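Long-range contacts in cytolethal distending toxin protein B (Haemophilus ducreyi, PDB 1SR4), which probably acts as the DNase I-like nuclease subunit of a bacterial genotoxin that damages host DNA and thereby disturbs the cell cycle: residues S149-I154 with Y170-V175; N198-A203 with A218-A223. All coordinates share one frame; numbering follows the deposited sequence.

Both contacts belong to one six-stranded mixed sheet of the DNase I-like fold, and their centres lie about 9 Å apart. Interaction 1 packs helix 147-159 on strand 171-175; interaction 2 adds strand 200-202 to strand 216-221 as the outermost strand on that side. Strands 171-175 and 216-221 are antiparallel neighbours, joined by probable hydrogen bonds from Val-174 N to Ile-219 O (2.8 Å) and from His-221 N to Trp-172 O (2.8 Å). Side chains continue the connection: Trp-172 meets the ring of His-221 with planes about 40° apart. Ile-219, touching Val-174 and Ile-151, joins the apolar layer under helix 147-159; Leu-220 and its partners lie on the other face.

Interaction 1. Residues S149-I154 with Y170-V175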
ATOM      1  N   SER B 149      29.470   3.666  -0.703  1.00 16.41           N
ATOM      2  CA  SER B 149      30.022   4.888  -0.105  1.00 15.89           C
ATOM      3  C   SER B 149      28.946   5.651   0.666  1.00 14.54           C
ATOM      4  O   SER B 149      29.247   6.353   1.634  1.00 14.26           O
ATOM      5  CB  SER B 149      30.691   5.799  -1.163  1.00 17.21           C
ATOM      6  OG  SER B 149      29.780   6.330  -2.095  1.00 17.67           O
ATOM      7  N   LEU B 150      27.690   5.504   0.263  1.00 14.42           N
ATOM      8  CA  LEU B 150      26.599   6.171   0.980  1.00 16.39           C
ATOM      9  C   LEU B 150      26.505   5.557   2.388  1.00 16.20           C
ATOM     10  O   LEU B 150      26.459   6.276   3.381  1.00 17.26           O
ATOM     11  CB  LEU B 150      25.266   5.994   0.241  1.00 17.18           C
ATOM     12  CG  LEU B 150      24.062   6.768   0.800  1.00 18.97           C
ATOM     13  CD1 LEU B 150      24.370   8.256   0.801  1.00 18.16           C
ATOM     14  CD2 LEU B 150      22.817   6.489  -0.044  1.00 17.07           C
ATOM     15  N   ILE B 151      26.494   4.228   2.463  1.00 15.10           N
ATOM     16  CA  ILE B 151      26.426   3.520   3.743  1.00 16.16           C
ATOM     17  C   ILE B 151      27.666   3.858   4.595  1.00 16.48           C
ATOM     18  O   ILE B 151      27.551   4.141   5.791  1.00 16.39           O
ATOM     19  CB  ILE B 151      26.363   1.974   3.526  1.00 17.23           C
ATOM     20  CG1 ILE B 151      25.117   1.602   2.703  1.00 18.52           C
ATOM     21  CG2 ILE B 151      26.366   1.242   4.879  1.00 14.95           C
ATOM     22  CD1 ILE B 151      23.848   2.139   3.258  1.00 22.10           C
ATOM     23  N   ARG B 152      28.849   3.826   3.981  1.00 16.30           N
ATOM     24  CA  ARG B 152      30.079   4.159   4.696  1.00 16.33           C
ATOM     25  C   ARG B 152      30.032   5.578   5.262  1.00 17.15           C
ATOM     26  O   ARG B 152      30.406   5.803   6.420  1.00 17.72           O
ATOM     27  CB  ARG B 152      31.304   4.004   3.778  1.00 19.39           C
ATOM     28  CG  ARG B 152      32.614   4.513   4.413  1.00 26.41           C
ATOM     29  CD  ARG B 152      33.815   4.345   3.485  1.00 30.17           C
ATOM     30  NE  ARG B 152      33.561   4.895   2.155  1.00 35.32           N
ATOM     31  CZ  ARG B 152      33.320   6.180   1.908  1.00 36.22           C
ATOM     32  NH1 ARG B 152      33.305   7.053   2.903  1.00 37.89           N
ATOM     33  NH2 ARG B 152      33.078   6.590   0.669  1.00 36.16           N
ATOM     34  N   ASN B 153      29.572   6.547   4.474  1.00 16.05           N
ATOM     35  CA  ASN B 153      29.520   7.916   4.976  1.00 14.31           C
ATOM     36  C   ASN B 153      28.520   8.044   6.125  1.00 16.29           C
ATOM     37  O   ASN B 153      28.735   8.815   7.060  1.00 16.36           O
ATOM     38  CB  ASN B 153      29.176   8.906   3.859  1.00 15.47           C
ATOM     39  CG  ASN B 153      30.342   9.134   2.905  1.00 17.68           C
ATOM     40  OD1 ASN B 153      31.471   8.753   3.196  1.00 17.70           O
ATOM     41  ND2 ASN B 153      30.074   9.770   1.771  1.00 18.00           N
ATOM     42  N   ILE B 154      27.422   7.298   6.061  1.00 16.07           N
ATOM     43  CA  ILE B 154      26.442   7.343   7.142  1.00 17.43           C
ATOM     44  C   ILE B 154      27.114   6.766   8.388  1.00 17.94           C
ATOM     45  O   ILE B 154      27.013   7.330   9.476  1.00 16.52           O
ATOM     46  CB  ILE B 154      25.169   6.522   6.790  1.00 17.36           C
ATOM     47  CG1 ILE B 154      24.375   7.254   5.693  1.00 15.04           C
ATOM     48  CG2 ILE B 154      24.312   6.303   8.042  1.00 16.12           C
ATOM     49  CD1 ILE B 154      23.204   6.463   5.148  1.00 13.30           C
ATOM     50  N   TYR B 170      23.827   6.148  19.097  1.00 18.97           N
ATOM     51  CA  TYR B 170      22.691   6.154  18.177  1.00 18.74           C
ATOM     52  C   TYR B 170      22.579   4.895  17.332  1.00 18.26           C
ATOM     53  O   TYR B 170      23.580   4.366  16.843  1.00 18.10           O
ATOM     54  CB  TYR B 170      22.769   7.338  17.211  1.00 19.10           C
ATOM     55  CG  TYR B 170      22.527   8.716  17.791  1.00 18.50           C
ATOM     56  CD1 TYR B 170      22.159   8.903  19.125  1.00 20.39           C
ATOM     57  CD2 TYR B 170      22.661   9.840  16.986  1.00 19.47           C
ATOM     58  CE1 TYR B 170      21.929  10.191  19.633  1.00 20.92           C
ATOM     59  CE2 TYR B 170      22.440  11.113  17.475  1.00 19.91           C
ATOM     60  CZ  TYR B 170      22.074  11.285  18.789  1.00 21.40           C
ATOM     61  OH  TYR B 170      21.822  12.555  19.234  1.00 22.40           O
ATOM     62  N   SER B 171      21.354   4.414  17.175  1.00 17.04           N
ATOM     63  CA  SER B 171      21.095   3.283  16.307  1.00 15.67           C
ATOM     64  C   SER B 171      20.583   3.965  15.034  1.00 16.31           C
ATOM     65  O   SER B 171      19.907   4.990  15.117  1.00 15.83           O
ATOM     66  CB  SER B 171      20.000   2.388  16.891  1.00 16.71           C
ATOM     67  OG  SER B 171      20.501   1.564  17.928  1.00 18.84           O
ATOM     68  N   TRP B 172      20.918   3.431  13.865  1.00 15.75           N
ATOM     69  CA  TRP B 172      20.447   4.018  12.615  1.00 15.13           C
ATOM     70  C   TRP B 172      20.012   2.930  11.634  1.00 16.27           C
ATOM     71  O   TRP B 172      20.538   1.819  11.655  1.00 16.14           O
ATOM     72  CB  TRP B 172      21.502   4.926  11.965  1.00 13.31           C
ATOM     73  CG  TRP B 172      22.892   4.361  11.824  1.00 15.16           C
ATOM     74  CD1 TRP B 172      23.927   4.510  12.701  1.00 15.77           C
ATOM     75  CD2 TRP B 172      23.416   3.627  10.708  1.00 15.26           C
ATOM     76  NE1 TRP B 172      25.064   3.926  12.196  1.00 17.42           N
ATOM     77  CE2 TRP B 172      24.778   3.377  10.975  1.00 14.76           C
ATOM     78  CE3 TRP B 172      22.865   3.156   9.507  1.00 16.38           C
ATOM     79  CZ2 TRP B 172      25.604   2.681  10.088  1.00 16.44           C
ATOM     80  CZ3 TRP B 172      23.690   2.459   8.619  1.00 16.15           C
ATOM     81  CH2 TRP B 172      25.044   2.232   8.919  1.00 18.28           C
ATOM     82  N   MET B 173      19.045   3.277  10.789  1.00 14.66           N
ATOM     83  CA  MET B 173      18.454   2.372   9.809  1.00 15.52           C
ATOM     84  C   MET B 173      18.331   3.105   8.463  1.00 15.10           C
ATOM     85  O   MET B 173      17.731   4.171   8.395  1.00 15.31           O
ATOM     86  CB  MET B 173      17.065   2.004  10.307  1.00 17.01           C
ATOM     87  CG  MET B 173      16.574   0.659   9.932  1.00 22.96           C
ATOM     88  SD  MET B 173      14.940   0.418  10.661  1.00 23.91           S
ATOM     89  CE  MET B 173      14.350  -0.783   9.584  1.00 20.03           C
ATOM     90  N   VAL B 174      18.885   2.520   7.406  1.00 14.43           N
ATOM     91  CA  VAL B 174      18.850   3.107   6.069  1.00 13.45           C
ATOM     92  C   VAL B 174      17.867   2.248   5.270  1.00 13.74           C
ATOM     93  O   VAL B 174      18.119   1.072   5.034  1.00 13.32           O
ATOM     94  CB  VAL B 174      20.257   3.066   5.438  1.00 12.71           C
ATOM     95  CG1 VAL B 174      20.226   3.685   4.053  1.00 13.78           C
ATOM     96  CG2 VAL B 174      21.232   3.807   6.342  1.00 12.85           C
ATOM     97  N   VAL B 175      16.749   2.847   4.867  1.00 14.93           N
ATOM     98  CA  VAL B 175      15.676   2.127   4.173  1.00 13.68           C
ATOM     99  C   VAL B 175      15.280   2.732   2.833  1.00 12.40           C
ATOM    100  O   VAL B 175      15.057   3.933   2.726  1.00 11.24           O
ATOM    101  CB  VAL B 175      14.411   2.110   5.053  1.00 15.30           C
ATOM    102  CG1 VAL B 175      13.354   1.192   4.452  1.00 14.15           C
ATOM    103  CG2 VAL B 175      14.788   1.690   6.479  1.00 15.03           C
TER
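Helix 149-154 runs nearly antiparallel to strand 171-175, at 161° between their directions, with the axes 10.6 Å apart at closest approach and Ile-151 CA and Val-174 CA the nearest pair of CA atoms, 7.9 Å apart. Two isoleucines one helical turn apart meet two strand residues that point to the same face of the sheet. Ile-154 is forked across both: its CG2 methyl sits over one face of the Trp-172 indole, 3.8 Å from the centroid of the six-membered ring and 13° off the normal, a CH-pi contact, while its CD1 meets Val-174 CG2 tip to tip at 3.5 Å. Ile-154 CG2 lies anti to the backbone N and CG1 anti to the carbonyl carbon (chi1 -71°), which splits the two branches between ring and valine. Ile-151 crosses Val-174 at a slant, its CD1 reaching Val-174 CG1 at 4.0 Å, and its CG2 stands at the indole edge, 4.4 Å from Trp-172 CH2. The indole nitrogen NE1 is hydrogen-bonded to Asn-159, later on the same helix, and Phe-158 also meets the ring. No hydrogen bond joins the two segments: methyls and one aromatic face make a buried, apolar helix-on-sheet seam, while the Asn-159 bond satisfies the indole N-H and probably helps fix the ring's tilt.

Interaction 2. Residues N198-A203 with A218-A223; sequences NTIIIA and AILHDA
Ile-200 and Leu-220 lie side by side and point the same way, Ile-200 CG2 touching Leu-220 CD1 at 3.6 Å, at one of the hydrogen-bonded pairs of an antiparallel ladder. Ile-202 comes to the same leucine at its other methyl: Ile-202 CD1 lies 3.5 Å from Leu-220 CD2. Both isoleucines thus approach the isobutyl group from the neighbouring strand, each at its own methyl. The second torsion of Leu-220 (chi2 84°) gives CD1 to Ile-200 and CD2 to Ile-202. Ala-218, paired with Ile-202, shares this face. On the reverse face Ile-201 and Ile-219 form the non-hydrogen-bonded pair and their side chains cross; Ile-201 also packs on Pro-182 and Leu-185 of helix 182-189. Thr-199 turns OG1 over Ile-219 CD1 at 3.7 Å, while that hydroxyl is hydrogen-bonded to Val-195 O. Before strand 200-202 begins, the His-221 side chain bonds the backbone carbonyl of Asn-198. Its ND1 donates to Asn-198 O at 2.8 Å (155° at the hydrogen), with the oxygen close to the ring plane and the nitrogen in the carbonyl plane. CG anti to the backbone N (chi1 166°) carries the imidazole to that carbonyl. Reciprocal backbone bonds join Ile-200 to Leu-220 and Ile-202 to Ala-218. A short edge strand is thus held by four backbone bonds, apolar contacts on both faces and an imidazole bond at one end; the carbonyl acceptor is consistent with a hydrogen on ND1, and the bond probably limits rotation of the histidine ring.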
ATOM      1  N   ASN B 198      29.644  -3.769  11.352  1.00 19.38           N
ATOM      2  CA  ASN B 198      28.750  -3.054  12.256  1.00 17.50           C
ATOM      3  C   ASN B 198      27.344  -2.880  11.697  1.00 15.43           C
ATOM      4  O   ASN B 198      26.538  -2.148  12.264  1.00 13.57           O
ATOM      5  CB  ASN B 198      29.351  -1.695  12.601  1.00 19.80           C
ATOM      6  CG  ASN B 198      30.482  -1.803  13.600  1.00 23.61           C
ATOM      7  OD1 ASN B 198      30.267  -2.186  14.748  1.00 26.02           O
ATOM      8  ND2 ASN B 198      31.692  -1.470  13.172  1.00 23.70           N
ATOM      9  N   THR B 199      27.044  -3.554  10.592  1.00 13.43           N
ATOM     10  CA  THR B 199      25.714  -3.436   9.988  1.00 14.03           C
ATOM     11  C   THR B 199      25.124  -4.772   9.600  1.00 14.85           C
ATOM     12  O   THR B 199      25.828  -5.776   9.507  1.00 14.59           O
ATOM     13  CB  THR B 199      25.739  -2.594   8.699  1.00 13.53           C
ATOM     14  OG1 THR B 199      26.639  -3.206   7.763  1.00 14.56           O
ATOM     15  CG2 THR B 199      26.171  -1.168   8.994  1.00 13.03           C
ATOM     16  N   ILE B 200      23.820  -4.776   9.356  1.00 15.24           N
ATOM     17  CA  ILE B 200      23.158  -5.994   8.945  1.00 15.71           C
ATOM     18  C   ILE B 200      22.074  -5.616   7.942  1.00 14.97           C
ATOM     19  O   ILE B 200      21.297  -4.692   8.177  1.00 12.66           O
ATOM     20  CB  ILE B 200      22.575  -6.745  10.185  1.00 18.59           C
ATOM     21  CG1 ILE B 200      22.140  -8.162   9.800  1.00 20.37           C
ATOM     22  CG2 ILE B 200      21.475  -5.915  10.835  1.00 19.22           C
ATOM     23  CD1 ILE B 200      20.830  -8.252   9.165  1.00 25.80           C
ATOM     24  N   ILE B 201      22.063  -6.317   6.809  1.00 15.01           N
ATOM     25  CA  ILE B 201      21.075  -6.078   5.764  1.00 15.61           C
ATOM     26  C   ILE B 201      19.824  -6.889   6.110  1.00 15.59           C
ATOM     27  O   ILE B 201      19.921  -8.089   6.359  1.00 14.67           O
ATOM     28  CB  ILE B 201      21.567  -6.568   4.378  1.00 17.41           C
ATOM     29  CG1 ILE B 201      22.814  -5.793   3.922  1.00 18.70           C
ATOM     30  CG2 ILE B 201      20.446  -6.415   3.349  1.00 15.86           C
ATOM     31  CD1 ILE B 201      22.561  -4.383   3.624  1.00 24.45           C
ATOM     32  N   ILE B 202      18.665  -6.232   6.140  1.00 13.90           N
ATOM     33  CA  ILE B 202      17.402  -6.914   6.424  1.00 14.77           C
ATOM     34  C   ILE B 202      16.544  -6.743   5.174  1.00 13.57           C
ATOM     35  O   ILE B 202      16.158  -5.614   4.826  1.00 12.85           O
ATOM     36  CB  ILE B 202      16.653  -6.299   7.653  1.00 15.60           C
ATOM     37  CG1 ILE B 202      17.438  -6.554   8.950  1.00 19.18           C
ATOM     38  CG2 ILE B 202      15.313  -6.989   7.846  1.00 15.69           C
ATOM     39  CD1 ILE B 202      18.583  -5.627   9.163  1.00 27.17           C
ATOM     40  N   ALA B 203      16.234  -7.860   4.515  1.00 11.90           N
ATOM     41  CA  ALA B 203      15.464  -7.818   3.269  1.00 13.01           C
ATOM     42  C   ALA B 203      14.510  -8.987   3.035  1.00 12.20           C
ATOM     43  O   ALA B 203      14.716 -10.079   3.542  1.00 11.54           O
ATOM     44  CB  ALA B 203      16.441  -7.726   2.078  1.00 13.05           C
ATOM     45  N   ALA B 218      16.372  -2.802   3.808  1.00 10.00           N
ATOM     46  CA  ALA B 218      17.061  -1.937   4.750  1.00 11.32           C
ATOM     47  C   ALA B 218      18.421  -2.460   5.192  1.00 11.47           C
ATOM     48  O   ALA B 218      18.747  -3.637   5.018  1.00 12.84           O
ATOM     49  CB  ALA B 218      16.170  -1.725   5.983  1.00 10.58           C
ATOM     50  N   ILE B 219      19.224  -1.556   5.742  1.00 12.78           N
ATOM     51  CA  ILE B 219      20.503  -1.918   6.317  1.00 13.28           C
ATOM     52  C   ILE B 219      20.541  -1.132   7.624  1.00 14.16           C
ATOM     53  O   ILE B 219      20.202   0.062   7.659  1.00 12.89           O
ATOM     54  CB  ILE B 219      21.719  -1.568   5.418  1.00 15.00           C
ATOM     55  CG1 ILE B 219      22.999  -2.026   6.130  1.00 15.81           C
ATOM     56  CG2 ILE B 219      21.770  -0.076   5.121  1.00 16.28           C
ATOM     57  CD1 ILE B 219      24.212  -2.183   5.212  1.00 15.78           C
ATOM     58  N   LEU B 220      20.920  -1.782   8.712  1.00 12.59           N
ATOM     59  CA  LEU B 220      20.920  -1.052   9.974  1.00 15.05           C
ATOM     60  C   LEU B 220      22.095  -1.302  10.892  1.00 14.16           C
ATOM     61  O   LEU B 220      22.836  -2.261  10.725  1.00 14.13           O
ATOM     62  CB  LEU B 220      19.632  -1.352  10.735  1.00 15.08           C
ATOM     63  CG  LEU B 220      19.365  -2.790  11.170  1.00 16.92           C
ATOM     64  CD1 LEU B 220      20.077  -3.082  12.490  1.00 17.87           C
ATOM     65  CD2 LEU B 220      17.859  -2.973  11.364  1.00 19.97           C
ATOM     66  N   HIS B 221      22.264  -0.398  11.846  1.00 14.95           N
ATOM     67  CA  HIS B 221      23.306  -0.529  12.849  1.00 16.84           C
ATOM     68  C   HIS B 221      22.571  -0.420  14.181  1.00 17.20           C
ATOM     69  O   HIS B 221      21.949   0.605  14.471  1.00 16.57           O
ATOM     70  CB  HIS B 221      24.344   0.595  12.754  1.00 17.80           C
ATOM     71  CG  HIS B 221      25.234   0.673  13.959  1.00 20.13           C
ATOM     72  ND1 HIS B 221      26.087  -0.349  14.318  1.00 19.95           N
ATOM     73  CD2 HIS B 221      25.336   1.605  14.936  1.00 19.65           C
ATOM     74  CE1 HIS B 221      26.670  -0.054  15.466  1.00 19.53           C
ATOM     75  NE2 HIS B 221      26.232   1.127  15.862  1.00 19.85           N
ATOM     76  N   ASP B 222      22.601  -1.487  14.973  1.00 17.32           N
ATOM     77  CA  ASP B 222      21.951  -1.459  16.277  1.00 18.83           C
ATOM     78  C   ASP B 222      23.032  -1.215  17.321  1.00 19.03           C
ATOM     79  O   ASP B 222      23.845  -2.093  17.584  1.00 20.30           O
ATOM     80  CB  ASP B 222      21.264  -2.786  16.574  1.00 18.80           C
ATOM     81  CG  ASP B 222      20.549  -2.777  17.914  1.00 20.05           C
ATOM     82  OD1 ASP B 222      20.884  -1.941  18.781  1.00 20.23           O
ATOM     83  OD2 ASP B 222      19.654  -3.616  18.110  1.00 22.58           O
ATOM     84  N   ALA B 223      23.038  -0.027  17.910  1.00 19.40           N
ATOM     85  CA  ALA B 223      24.042   0.320  18.913  1.00 20.74           C
ATOM     86  C   ALA B 223      24.079  -0.641  20.103  1.00 22.02           C
ATOM     87  O   ALA B 223      25.069  -0.676  20.834  1.00 21.68           O
ATOM     88  CB  ALA B 223      23.808   1.742  19.409  1.00 19.08           C
TER